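Local structure of ferric-chelate reductase (NAD(P)H) (Archaeoglobus fulgidus, 1I0R) at residues Tyr11-Val16 against Leu145-Tyr150; Gly22-Gln27 against Ser84-Lys89; Gln107-Val112 against Glu137-Ala142; Lys116-Cys121 against Val130-Asp135. The protein reduces ferric iron held in siderophore chelates to the ferrous form, using NADH or NADPH as electron donor and FMN or FAD as cofactor. All coordinates share one frame; numbering follows the deposited sequence.

Contact 1. Residues Tyr11-Val16 against Leu145-Tyr150; sequences YGLYIV and LTYADY
Tyr-147 N donates to Tyr-11 O at 2.9 Å in a nearly straight bond. Thus the first turn of helix 147-155 is tied to the chain that leads into strand 14-20. A second backbone bond, Leu-13 N to Leu-145 O, is weak. Water 2 bridges the same two atoms: it accepts from Leu-13 N and donates to Leu-145 O. Water 1 likewise accepts from both Tyr-11 N and Ala-148 N. Gly-12 O is buried here without a hydrogen-bond partner.

The apolar part centres on Leu-13. Its CG stands anti to the backbone N (chi1 -157°), and its two methyls part company. CD2 meets Leu-145 CD2 at 3.6 Å and makes an off-centre CH-pi contact with the Tyr-150 ring, 4.3 Å from the centroid. CD1 reaches the edge of the Tyr-147 ring, 4.1 Å from CD1 of that ring. Tyr-11 and Tyr-147 run side by side, their ring planes at 77°. The Tyr-11 hydroxyl bonds to Gln-34 N of the second subunit.

Within 145-150, Thr-146 N donates to Asp-149 OD1. The return bond, Asp-149 N to Thr-146 OG1, is less certain because the position of OG1 is. Together they fit a capping box, and the helix it opens carries the NADP(+)-binding residues Tyr-147 to Tyr-150.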
loop_
_atom_site.group_PDB
_atom_site.type_symbol
_atom_site.label_atom_id
_atom_site.label_comp_id
_atom_site.label_asym_id
_atom_site.label_seq_id
_atom_site.Cartn_x
_atom_site.Cartn_y
_atom_site.Cartn_z
ATOM N N TYR B 11 -5.512 1.514 1.988
ATOM C CA TYR B 11 -5.066 1.940 0.660
ATOM C C TYR B 11 -5.521 3.357 0.343
ATOM O O TYR B 11 -6.412 3.907 0.997
ATOM C CB TYR B 11 -5.682 1.077 -0.452
ATOM C CG TYR B 11 -5.511 -0.418 -0.351
ATOM C CD1 TYR B 11 -6.316 -1.180 0.498
ATOM C CD2 TYR B 11 -4.538 -1.067 -1.106
ATOM C CE1 TYR B 11 -6.147 -2.558 0.601
ATOM C CE2 TYR B 11 -4.357 -2.435 -1.026
ATOM C CZ TYR B 11 -5.154 -3.184 -0.164
ATOM O OH TYR B 11 -4.942 -4.523 0.014
ATOM N N GLY B 12 -4.889 3.931 -0.677
ATOM C CA GLY B 12 -5.323 5.240 -1.156
ATOM C C GLY B 12 -6.225 4.964 -2.369
ATOM O O GLY B 12 -6.637 3.833 -2.603
ATOM N N LEU B 13 -6.586 6.019 -3.109
ATOM C CA LEU B 13 -7.371 5.857 -4.357
ATOM C C LEU B 13 -6.655 6.733 -5.393
ATOM O O LEU B 13 -6.353 7.901 -5.148
ATOM C CB LEU B 13 -8.839 6.278 -4.199
ATOM C CG LEU B 13 -9.690 5.581 -5.272
ATOM C CD1 LEU B 13 -9.727 4.046 -5.019
ATOM C CD2 LEU B 13 -11.110 6.153 -5.254
ATOM N N TYR B 14 -6.385 6.136 -6.549
ATOM C CA TYR B 14 -5.576 6.784 -7.578
ATOM C C TYR B 14 -6.078 6.522 -8.973
ATOM O O TYR B 14 -6.900 5.639 -9.197
ATOM C CB TYR B 14 -4.146 6.202 -7.540
ATOM C CG TYR B 14 -3.544 6.014 -6.152
ATOM C CD1 TYR B 14 -3.796 4.868 -5.398
ATOM C CD2 TYR B 14 -2.769 7.011 -5.595
ATOM C CE1 TYR B 14 -3.276 4.732 -4.094
ATOM C CE2 TYR B 14 -2.251 6.892 -4.310
ATOM C CZ TYR B 14 -2.509 5.754 -3.565
ATOM O OH TYR B 14 -2.008 5.713 -2.272
ATOM N N ILE B 15 -5.580 7.337 -9.900
ATOM C CA ILE B 15 -5.818 7.091 -11.303
ATOM C C ILE B 15 -4.421 6.701 -11.778
ATOM O O ILE B 15 -3.441 7.428 -11.507
ATOM C CB ILE B 15 -6.195 8.344 -12.124
ATOM C CG1 ILE B 15 -7.421 9.053 -11.569
ATOM C CG2 ILE B 15 -6.443 7.895 -13.585
ATOM C CD1 ILE B 15 -7.799 10.303 -12.417
ATOM N N VAL B 16 -4.303 5.556 -12.450
ATOM C CA VAL B 16 -3.011 5.124 -13.003
ATOM C C VAL B 16 -3.147 5.283 -14.523
ATOM O O VAL B 16 -4.099 4.767 -15.126
ATOM C CB VAL B 16 -2.675 3.650 -12.637
ATOM C CG1 VAL B 16 -1.374 3.209 -13.317
ATOM C CG2 VAL B 16 -2.522 3.527 -11.095
ATOM N N LEU B 145 -8.062 11.158 -0.726
ATOM C CA LEU B 145 -9.162 10.211 -0.624
ATOM C C LEU B 145 -8.592 8.817 -0.366
ATOM O O LEU B 145 -7.766 8.333 -1.130
ATOM C CB LEU B 145 -9.965 10.197 -1.939
ATOM C CG LEU B 145 -11.119 9.186 -2.076
ATOM C CD1 LEU B 145 -12.168 9.480 -1.004
ATOM C CD2 LEU B 145 -11.745 9.262 -3.482
ATOM N N THR B 146 -8.999 8.181 0.726
ATOM C CA THR B 146 -8.514 6.831 1.002
ATOM C C THR B 146 -9.531 5.855 0.432
ATOM O O THR B 146 -10.663 6.235 0.138
ATOM C CB THR B 146 -8.372 6.554 2.506
ATOM O OG1 THR B 146 -9.667 6.538 3.112
ATOM C CG2 THR B 146 -7.526 7.626 3.166
ATOM N N TYR B 147 -9.124 4.607 0.247
ATOM C CA TYR B 147 -10.020 3.582 -0.280
ATOM C C TYR B 147 -11.192 3.337 0.670
ATOM O O TYR B 147 -12.332 3.168 0.229
ATOM C CB TYR B 147 -9.240 2.280 -0.519
ATOM C CG TYR B 147 -10.069 1.121 -1.020
ATOM C CD1 TYR B 147 -10.634 1.144 -2.291
ATOM C CD2 TYR B 147 -10.259 -0.018 -0.235
ATOM C CE1 TYR B 147 -11.369 0.053 -2.775
ATOM C CE2 TYR B 147 -10.995 -1.114 -0.707
ATOM C CZ TYR B 147 -11.540 -1.069 -1.978
ATOM O OH TYR B 147 -12.229 -2.164 -2.470
ATOM N N ALA B 148 -10.914 3.328 1.973
ATOM C CA ALA B 148 -11.963 3.106 2.955
ATOM C C ALA B 148 -12.969 4.259 2.886
ATOM O O ALA B 148 -14.171 4.026 3.017
ATOM C CB ALA B 148 -11.358 2.994 4.348
ATOM N N ASP B 149 -12.475 5.484 2.676
ATOM C CA ASP B 149 -13.322 6.687 2.564
ATOM C C ASP B 149 -14.271 6.487 1.392
ATOM O O ASP B 149 -15.482 6.659 1.510
ATOM C CB ASP B 149 -12.493 7.947 2.250
ATOM C CG ASP B 149 -11.700 8.466 3.435
ATOM O OD1 ASP B 149 -10.653 9.135 3.190
ATOM O OD2 ASP B 149 -12.120 8.241 4.594
ATOM N N TYR B 150 -13.689 6.145 0.245
ATOM C CA TYR B 150 -14.456 5.928 -0.968
ATOM C C TYR B 150 -15.593 4.943 -0.725
ATOM O O TYR B 150 -16.737 5.172 -1.126
ATOM C CB TYR B 150 -13.526 5.409 -2.070
ATOM C CG TYR B 150 -14.240 4.943 -3.312
ATOM C CD1 TYR B 150 -14.833 5.855 -4.187
ATOM C CD2 TYR B 150 -14.367 3.586 -3.586
ATOM C CE1 TYR B 150 -15.540 5.418 -5.303
ATOM C CE2 TYR B 150 -15.067 3.142 -4.691
ATOM C CZ TYR B 150 -15.648 4.056 -5.545
ATOM O OH TYR B 150 -16.315 3.590 -6.653
HETATM O O HOH W 1 -8.193 2.404 3.105
HETATM O O HOH W 2 -5.643 8.935 -2.489
#

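Contact 2. Residues Gly22-Gln27 against Ser84-Lys89; sequences GRKCGQ and SSEFEK
Glu-86 reaches across to strand 23-37 and puts OE2 between two donors of Lys-24. The backbone N of Lys-24 gives a 2.7 Å bond to OE2. Lys-24 NZ adds a salt bridge to the same OE2 at 3.0 Å. The two donors come from opposite faces of the carboxylate plane. The lysine chain folds back at chi3 and chi4 (both -63°), which brings NZ round to the oxygen. Glu-86 OE1 lies over the aliphatic part of Arg-23, 3.6 Å from CG, and no N-H of the guanidinium points at it. Without the carboxylate of Glu-86, as with an alanine here, Lys-24 N and Lys-24 NZ would probably lose their shared acceptor.

Lys-89, an FMN-binding residue, makes the second link. Its extended chain carries NZ to Gly-26 O at 2.7 Å, almost in line with the C=O bond. Water 3 accepts from Lys-89 NZ and from Gly-26 N, so both backbone polar groups of the glycine have partners. At the helix start, Glu-88 N donates to Ser-85 OG and Ser-85 N to Glu-88 OE1, a capping box.

Helix 86-90 thus lies beside the barrel strand 23-37 at the surface. The same strand pairs with strand 14-20 and meets helix 51-59 through Cys-25 and Gln-27.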
loop_
_atom_site.group_PDB
_atom_site.type_symbol
_atom_site.label_atom_id
_atom_site.label_comp_id
_atom_site.label_asym_id
_atom_site.label_seq_id
_atom_site.Cartn_x
_atom_site.Cartn_y
_atom_site.Cartn_z
ATOM N N GLY B 22 -0.251 5.499 -29.508
ATOM C CA GLY B 22 -0.923 6.780 -29.639
ATOM C C GLY B 22 -2.295 6.844 -28.996
ATOM O O GLY B 22 -3.144 7.638 -29.409
ATOM N N ARG B 23 -2.524 6.013 -27.983
ATOM C CA ARG B 23 -3.803 5.998 -27.287
ATOM C C ARG B 23 -3.601 6.102 -25.779
ATOM O O ARG B 23 -2.918 5.270 -25.190
ATOM C CB ARG B 23 -4.560 4.712 -27.599
ATOM C CG ARG B 23 -5.891 4.596 -26.888
ATOM C CD ARG B 23 -6.692 3.399 -27.377
ATOM N NE ARG B 23 -7.029 3.494 -28.801
ATOM C CZ ARG B 23 -6.210 3.170 -29.804
ATOM N NH1 ARG B 23 -4.982 2.717 -29.561
ATOM N NH2 ARG B 23 -6.623 3.292 -31.060
ATOM N N LYS B 24 -4.197 7.129 -25.180
ATOM C CA LYS B 24 -4.109 7.352 -23.733
ATOM C C LYS B 24 -4.972 6.316 -23.026
ATOM O O LYS B 24 -6.047 5.963 -23.516
ATOM C CB LYS B 24 -4.618 8.752 -23.366
ATOM C CG LYS B 24 -3.803 9.914 -23.964
ATOM C CD LYS B 24 -4.276 11.289 -23.473
ATOM C CE LYS B 24 -5.712 11.625 -23.889
ATOM N NZ LYS B 24 -5.894 11.715 -25.359
ATOM N N CYS B 25 -4.496 5.834 -21.873
ATOM C CA CYS B 25 -5.241 4.854 -21.080
ATOM C C CYS B 25 -5.195 5.269 -19.615
ATOM O O CYS B 25 -4.286 5.981 -19.193
ATOM C CB CYS B 25 -4.625 3.465 -21.180
ATOM S SG CYS B 25 -4.665 2.666 -22.811
ATOM N N GLY B 26 -6.188 4.845 -18.852
ATOM C CA GLY B 26 -6.185 5.182 -17.435
ATOM C C GLY B 26 -7.200 4.328 -16.705
ATOM O O GLY B 26 -8.204 3.934 -17.280
ATOM N N GLN B 27 -6.927 4.017 -15.442
ATOM C CA GLN B 27 -7.856 3.226 -14.651
ATOM C C GLN B 27 -7.744 3.634 -13.189
ATOM O O GLN B 27 -6.717 4.164 -12.761
ATOM C CB GLN B 27 -7.547 1.728 -14.750
ATOM C CG GLN B 27 -6.263 1.332 -14.045
ATOM C CD GLN B 27 -6.131 -0.170 -13.799
ATOM O OE1 GLN B 27 -5.669 -0.916 -14.662
ATOM N NE2 GLN B 27 -6.530 -0.616 -12.603
ATOM N N SER B 84 -14.883 1.530 -22.567
ATOM C CA SER B 84 -15.106 2.937 -22.880
ATOM C C SER B 84 -13.993 3.407 -23.817
ATOM O O SER B 84 -12.898 2.848 -23.816
ATOM C CB SER B 84 -15.092 3.776 -21.598
ATOM O OG SER B 84 -13.827 3.712 -20.957
ATOM N N SER B 85 -14.280 4.428 -24.617
ATOM C CA SER B 85 -13.298 4.956 -25.557
ATOM C C SER B 85 -12.334 5.932 -24.889
ATOM O O SER B 85 -12.604 6.446 -23.804
ATOM C CB SER B 85 -14.004 5.668 -26.713
ATOM O OG SER B 85 -14.691 6.818 -26.253
ATOM N N GLU B 86 -11.208 6.182 -25.549
ATOM C CA GLU B 86 -10.220 7.114 -25.029
ATOM C C GLU B 86 -10.874 8.487 -24.898
ATOM O O GLU B 86 -10.546 9.261 -23.999
ATOM C CB GLU B 86 -9.021 7.183 -25.977
ATOM C CG GLU B 86 -8.100 8.375 -25.763
ATOM C CD GLU B 86 -6.917 8.371 -26.716
ATOM O OE1 GLU B 86 -7.060 7.849 -27.842
ATOM O OE2 GLU B 86 -5.852 8.900 -26.346
ATOM N N PHE B 87 -11.810 8.777 -25.796
ATOM C CA PHE B 87 -12.513 10.053 -25.780
ATOM C C PHE B 87 -13.468 10.140 -24.590
ATOM O O PHE B 87 -13.534 11.163 -23.911
ATOM C CB PHE B 87 -13.303 10.243 -27.077
ATOM C CG PHE B 87 -14.016 11.562 -27.162
ATOM C CD1 PHE B 87 -13.327 12.719 -27.505
ATOM C CD2 PHE B 87 -15.376 11.652 -26.872
ATOM C CE1 PHE B 87 -13.981 13.949 -27.560
ATOM C CE2 PHE B 87 -16.037 12.875 -26.922
ATOM C CZ PHE B 87 -15.339 14.024 -27.266
ATOM N N GLU B 88 -14.214 9.067 -24.344
ATOM C CA GLU B 88 -15.154 9.050 -23.230
ATOM C C GLU B 88 -14.411 9.287 -21.922
ATOM O O GLU B 88 -14.902 9.994 -21.044
ATOM C CB GLU B 88 -15.896 7.707 -23.164
ATOM C CG GLU B 88 -16.809 7.435 -24.354
ATOM C CD GLU B 88 -17.457 6.055 -24.308
ATOM O OE1 GLU B 88 -16.724 5.042 -24.326
ATOM O OE2 GLU B 88 -18.704 5.984 -24.259
ATOM N N LYS B 89 -13.220 8.705 -21.805
ATOM C CA LYS B 89 -12.420 8.842 -20.593
ATOM C C LYS B 89 -11.735 10.186 -20.381
ATOM O O LYS B 89 -11.827 10.758 -19.296
ATOM C CB LYS B 89 -11.358 7.741 -20.523
ATOM C CG LYS B 89 -11.854 6.432 -19.929
ATOM C CD LYS B 89 -10.714 5.448 -19.770
ATOM C CE LYS B 89 -11.190 4.173 -19.107
ATOM N NZ LYS B 89 -10.108 3.154 -19.064
HETATM O O HOH W 3 -8.063 3.182 -20.519
#

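Contact 3. Residues Gln107-Val112 against Glu137-Ala142; sequences QHAVAV and EVLKDA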
loop_
_atom_site.group_PDB
_atom_site.type_symbol
_atom_site.label_atom_id
_atom_site.label_comp_id
_atom_site.label_asym_id
_atom_site.label_seq_id
_atom_site.Cartn_x
_atom_site.Cartn_y
_atom_site.Cartn_z
ATOM N N GLN B 107 -6.541 16.966 -12.837
ATOM C CA GLN B 107 -7.859 17.277 -12.285
ATOM C C GLN B 107 -8.151 16.429 -11.051
ATOM O O GLN B 107 -8.012 15.211 -11.090
ATOM C CB GLN B 107 -8.947 17.044 -13.323
ATOM C CG GLN B 107 -10.225 17.826 -13.015
ATOM C CD GLN B 107 -11.241 17.719 -14.135
ATOM O OE1 GLN B 107 -10.878 17.531 -15.298
ATOM N NE2 GLN B 107 -12.524 17.836 -13.788
ATOM N N HIS B 108 -8.561 17.096 -9.975
ATOM C CA HIS B 108 -8.884 16.457 -8.697
ATOM C C HIS B 108 -7.707 15.735 -8.062
ATOM O O HIS B 108 -7.898 14.881 -7.194
ATOM C CB HIS B 108 -10.047 15.480 -8.868
ATOM C CG HIS B 108 -11.309 16.141 -9.323
ATOM N ND1 HIS B 108 -11.926 17.135 -8.594
ATOM C CD2 HIS B 108 -12.024 16.006 -10.465
ATOM C CE1 HIS B 108 -12.968 17.589 -9.272
ATOM N NE2 HIS B 108 -13.050 16.922 -10.409
ATOM N N ALA B 109 -6.497 16.099 -8.469
ATOM C CA ALA B 109 -5.304 15.452 -7.935
ATOM C C ALA B 109 -4.547 16.302 -6.948
ATOM O O ALA B 109 -4.268 17.481 -7.202
ATOM C CB ALA B 109 -4.382 15.046 -9.077
ATOM N N VAL B 110 -4.198 15.702 -5.812
ATOM C CA VAL B 110 -3.439 16.407 -4.794
ATOM C C VAL B 110 -1.973 16.390 -5.240
ATOM O O VAL B 110 -1.204 17.303 -4.936
ATOM C CB VAL B 110 -3.601 15.718 -3.412
ATOM C CG1 VAL B 110 -2.735 16.422 -2.356
ATOM C CG2 VAL B 110 -5.074 15.720 -2.999
ATOM N N ALA B 111 -1.594 15.348 -5.983
ATOM C CA ALA B 111 -0.238 15.203 -6.498
ATOM C C ALA B 111 -0.216 14.264 -7.706
ATOM O O ALA B 111 -1.147 13.486 -7.907
ATOM C CB ALA B 111 0.690 14.637 -5.407
ATOM N N VAL B 112 0.835 14.364 -8.509
ATOM C CA VAL B 112 1.038 13.489 -9.657
ATOM C C VAL B 112 2.471 12.999 -9.646
ATOM O O VAL B 112 3.387 13.721 -9.226
ATOM C CB VAL B 112 0.730 14.176 -11.026
ATOM C CG1 VAL B 112 -0.767 14.389 -11.155
ATOM C CG2 VAL B 112 1.483 15.504 -11.156
ATOM N N GLU B 137 5.041 16.048 -8.385
ATOM C CA GLU B 137 4.693 17.377 -7.914
ATOM C C GLU B 137 3.426 17.407 -7.075
ATOM O O GLU B 137 2.500 16.607 -7.284
ATOM C CB GLU B 137 4.556 18.327 -9.106
ATOM C CG GLU B 137 3.468 17.966 -10.108
ATOM C CD GLU B 137 3.542 18.837 -11.363
ATOM O OE1 GLU B 137 4.006 18.344 -12.421
ATOM O OE2 GLU B 137 3.156 20.023 -11.272
ATOM N N VAL B 138 3.403 18.305 -6.096
ATOM C CA VAL B 138 2.228 18.474 -5.258
ATOM C C VAL B 138 1.450 19.571 -5.974
ATOM O O VAL B 138 2.017 20.614 -6.299
ATOM C CB VAL B 138 2.593 18.931 -3.838
ATOM C CG1 VAL B 138 1.322 19.196 -3.047
ATOM C CG2 VAL B 138 3.428 17.848 -3.145
ATOM N N LEU B 139 0.167 19.331 -6.228
ATOM C CA LEU B 139 -0.670 20.282 -6.966
ATOM C C LEU B 139 -1.684 21.049 -6.129
ATOM O O LEU B 139 -2.072 22.174 -6.478
ATOM C CB LEU B 139 -1.433 19.540 -8.061
ATOM C CG LEU B 139 -0.606 18.690 -9.022
ATOM C CD1 LEU B 139 -1.546 17.853 -9.885
ATOM C CD2 LEU B 139 0.290 19.585 -9.872
ATOM N N LYS B 140 -2.132 20.439 -5.043
ATOM C CA LYS B 140 -3.138 21.058 -4.193
ATOM C C LYS B 140 -2.874 20.810 -2.725
ATOM O O LYS B 140 -2.187 19.863 -2.338
ATOM C CB LYS B 140 -4.528 20.503 -4.516
ATOM C CG LYS B 140 -4.930 20.534 -5.981
ATOM C CD LYS B 140 -6.125 19.597 -6.229
ATOM C CE LYS B 140 -7.372 19.985 -5.433
ATOM N NZ LYS B 140 -8.153 21.095 -6.063
ATOM N N ASP B 141 -3.482 21.672 -1.921
ATOM C CA ASP B 141 -3.390 21.646 -0.476
ATOM C C ASP B 141 -4.405 20.655 0.118
ATOM O O ASP B 141 -4.371 20.351 1.306
ATOM C CB ASP B 141 -3.663 23.074 0.016
ATOM C CG ASP B 141 -3.609 23.208 1.513
ATOM O OD1 ASP B 141 -4.410 22.542 2.207
ATOM O OD2 ASP B 141 -2.765 23.997 1.999
ATOM N N ALA B 142 -5.291 20.134 -0.723
ATOM C CA ALA B 142 -6.356 19.224 -0.297
ATOM C C ALA B 142 -5.989 17.894 0.368
ATOM O O ALA B 142 -4.898 17.360 0.169
ATOM C CB ALA B 142 -7.269 18.947 -1.475
#
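Val-110 and Leu-139 meet where the antiparallel hairpin of strands 109-122 and 126-138 opens at its far end. Val-112 and Glu-137 form a hydrogen-bonded pair, with Val-112 N to Glu-137 O at 3.1 Å and Glu-137 N to Val-112 O at 3.0 Å. Ala-111 and Val-138 follow as a non-hydrogen-bonded pair. The chain then turns a corner at Val-110, and its carbonyl oxygen takes both Leu-139 N and Lys-140 N. The two donors approach from the same face of the carbonyl plane, Leu-139 N at 2.8 Å.

The side chain of Val-110 is the main bump of 107-112. It fits against the bend of 140-142: CG1 touches the carbonyl oxygens of Lys-140 and Ala-142, and CG2 faces Ala-142 CB at 4.2 Å. Cutting Val-110 back to an alanine is likely to open a gap beside the Lys-140 and Ala-142 carbonyls and leave Ala-142 CB with less to pack on. Leu-139 fills a second hollow. With CG anti to the carbonyl carbon (chi1 -53°), its CD1 rests over the dip formed by Ala-109 CB and Val-112 CG1, 3.8 Å from Val-112 CG1. Lys-140 drapes its CG and CD over Ala-109 O.

Strand 61-67 backs Ala-109 and Val-112 through Ser-65. On the face of Ala-111 and Val-138, Ala-5 and Asp-2 of the second subunit pack. On the other face Glu-137 runs alongside Val-112, and its OE1 makes a salt bridge with Lys-96. Glu-137 CG lies 3.3 Å from Val-112 CG2.

Contact 4. Residues Lys116-Cys121 against Val130-Asp135; sequences KVVKEC and VGEAVD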
loop_
_atom_site.group_PDB
_atom_site.type_symbol
_atom_site.label_atom_id
_atom_site.label_comp_id
_atom_site.label_asym_id
_atom_site.label_seq_id
_atom_site.Cartn_x
_atom_site.Cartn_y
_atom_site.Cartn_z
ATOM N N LYS B 116 9.213 5.451 -14.825
ATOM C CA LYS B 116 9.600 4.569 -15.928
ATOM C C LYS B 116 9.733 3.170 -15.302
ATOM O O LYS B 116 10.331 3.029 -14.229
ATOM C CB LYS B 116 10.933 4.977 -16.593
ATOM C CG LYS B 116 12.153 4.883 -15.692
ATOM C CD LYS B 116 13.462 5.062 -16.465
ATOM C CE LYS B 116 14.666 4.646 -15.588
ATOM N NZ LYS B 116 15.996 4.848 -16.268
ATOM N N VAL B 117 9.148 2.171 -15.951
ATOM C CA VAL B 117 9.199 0.791 -15.456
ATOM C C VAL B 117 10.600 0.211 -15.498
ATOM O O VAL B 117 11.253 0.197 -16.556
ATOM C CB VAL B 117 8.260 -0.152 -16.265
ATOM C CG1 VAL B 117 8.412 -1.624 -15.747
ATOM C CG2 VAL B 117 6.809 0.331 -16.146
ATOM N N VAL B 118 11.059 -0.300 -14.357
ATOM C CA VAL B 118 12.386 -0.893 -14.281
ATOM C C VAL B 118 12.310 -2.378 -13.956
ATOM O O VAL B 118 13.312 -3.071 -14.038
ATOM C CB VAL B 118 13.276 -0.192 -13.224
ATOM C CG1 VAL B 118 13.595 1.241 -13.677
ATOM C CG2 VAL B 118 12.575 -0.195 -11.868
ATOM N N LYS B 119 11.131 -2.866 -13.582
ATOM C CA LYS B 119 10.967 -4.285 -13.284
ATOM C C LYS B 119 9.506 -4.654 -13.265
ATOM O O LYS B 119 8.647 -3.826 -12.947
ATOM C CB LYS B 119 11.580 -4.640 -11.922
ATOM C CG LYS B 119 11.663 -6.154 -11.650
ATOM C CD LYS B 119 12.213 -6.429 -10.255
ATOM C CE LYS B 119 12.292 -7.929 -9.931
ATOM N NZ LYS B 119 13.357 -8.650 -10.685
ATOM N N GLU B 120 9.227 -5.891 -13.641
ATOM C CA GLU B 120 7.872 -6.404 -13.618
ATOM C C GLU B 120 7.870 -7.667 -12.774
ATOM O O GLU B 120 8.725 -8.529 -12.934
ATOM C CB GLU B 120 7.376 -6.724 -15.028
ATOM C CG GLU B 120 7.092 -5.508 -15.885
ATOM C CD GLU B 120 6.599 -5.896 -17.276
ATOM O OE1 GLU B 120 6.323 -7.101 -17.495
ATOM O OE2 GLU B 120 6.475 -5.001 -18.150
ATOM N N CYS B 121 6.906 -7.750 -11.867
ATOM C CA CYS B 121 6.759 -8.877 -10.967
ATOM C C CYS B 121 5.416 -9.517 -11.308
ATOM O O CYS B 121 4.369 -9.000 -10.950
ATOM C CB CYS B 121 6.760 -8.350 -9.533
ATOM S SG CYS B 121 6.621 -9.590 -8.240
ATOM N N VAL B 130 7.173 -2.141 -11.221
ATOM C CA VAL B 130 8.020 -1.331 -10.361
ATOM C C VAL B 130 8.580 -0.202 -11.215
ATOM O O VAL B 130 9.292 -0.435 -12.191
ATOM C CB VAL B 130 9.183 -2.147 -9.786
ATOM C CG1 VAL B 130 10.055 -1.245 -8.871
ATOM C CG2 VAL B 130 8.619 -3.311 -8.958
ATOM N N GLY B 131 8.231 1.023 -10.855
ATOM C CA GLY B 131 8.736 2.142 -11.630
ATOM C C GLY B 131 9.668 3.062 -10.872
ATOM O O GLY B 131 9.494 3.320 -9.678
ATOM N N GLU B 132 10.666 3.590 -11.568
ATOM C CA GLU B 132 11.563 4.534 -10.935
ATOM C C GLU B 132 10.919 5.903 -11.172
ATOM O O GLU B 132 10.604 6.234 -12.311
ATOM C CB GLU B 132 12.945 4.462 -11.580
ATOM C CG GLU B 132 13.973 5.264 -10.821
ATOM C CD GLU B 132 15.398 5.078 -11.346
ATOM O OE1 GLU B 132 15.836 3.915 -11.552
ATOM O OE2 GLU B 132 16.080 6.107 -11.536
ATOM N N ALA B 133 10.698 6.677 -10.118
ATOM C CA ALA B 133 10.070 7.996 -10.259
ATOM C C ALA B 133 10.990 8.952 -11.015
ATOM O O ALA B 133 12.168 9.086 -10.681
ATOM C CB ALA B 133 9.723 8.567 -8.877
ATOM N N VAL B 134 10.451 9.604 -12.043
ATOM C CA VAL B 134 11.259 10.559 -12.816
ATOM C C VAL B 134 10.795 12.005 -12.629
ATOM O O VAL B 134 11.521 12.934 -12.977
ATOM C CB VAL B 134 11.303 10.185 -14.309
ATOM C CG1 VAL B 134 12.083 8.879 -14.473
ATOM C CG2 VAL B 134 9.897 10.040 -14.880
ATOM N N ASP B 135 9.581 12.191 -12.119
ATOM C CA ASP B 135 9.062 13.520 -11.778
ATOM C C ASP B 135 7.932 13.327 -10.789
ATOM O O ASP B 135 7.347 12.237 -10.703
ATOM C CB ASP B 135 8.533 14.295 -12.997
ATOM C CG ASP B 135 8.420 15.805 -12.723
ATOM O OD1 ASP B 135 7.811 16.522 -13.557
ATOM O OD2 ASP B 135 8.938 16.287 -11.680
#
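Val-118 crosses Glu-132 at about a right angle, its CG1 against Glu-132 CB at 3.9 Å. This CG1 is anti to the carbonyl carbon (chi1 -67°), which leaves CG2 between the backbone N and the carbonyl carbon. There Val-118 CG2 touches Val-130 O at 3.3 Å and approaches Val-130 CG1. Lys-119 turns to the same face as Val-130, where the two CB atoms are 4.1 Å apart. Lys-116 also crosses Val-134 at about a right angle, CG to CG1. The extended chain of Lys-116 leaves NZ 4.8 Å from Glu-132 OE1, near an opposite charge but short of contact.

The strands are the antiparallel pair of the barrel hairpin 109-122/126-138, and Val-118 and Lys-119 both face Val-130 in a classic beta bulge. Val-130 O accepts from Val-118 N at 2.8 Å and only weakly from Lys-119 N. Val-130 N returns a 2.8 Å bond to Lys-119 O. Beyond the bulge, Lys-116 and Glu-132 exchange two backbone bonds. Val-130 also packs on Gln-41 of strand 40-47 and on Val-123 of the second subunit.

The contact therefore rests on backbone bonds, with apolar side-chain packing added. The Lys-116 and Glu-132 charges probably attract each other only loosely and are likely to add little.

In the fold
All four contacts involve strands of one six-stranded antiparallel barrel. Contacts 3 and 4 hold the same hairpin, strands 109-122 and 126-138, at places about 21 Å apart between centres. Contact 1 sets the start of the helix that follows this hairpin against residues 11-13, which lead into strand 14-20. Contact 2 lies on the neighbouring strand 23-37, and the two touch through Val-16 N and Gln-27 O. Contact 1 is nearest the chain centre and mixes apolar packing with backbone bonds. Contact 2 is the surface contact, and its chemistry is charged. Contacts 1, 3 and 4 are partly buried; 3 and 4 depend on strand pairing. These three also meet the second subunit; contact 2 does not.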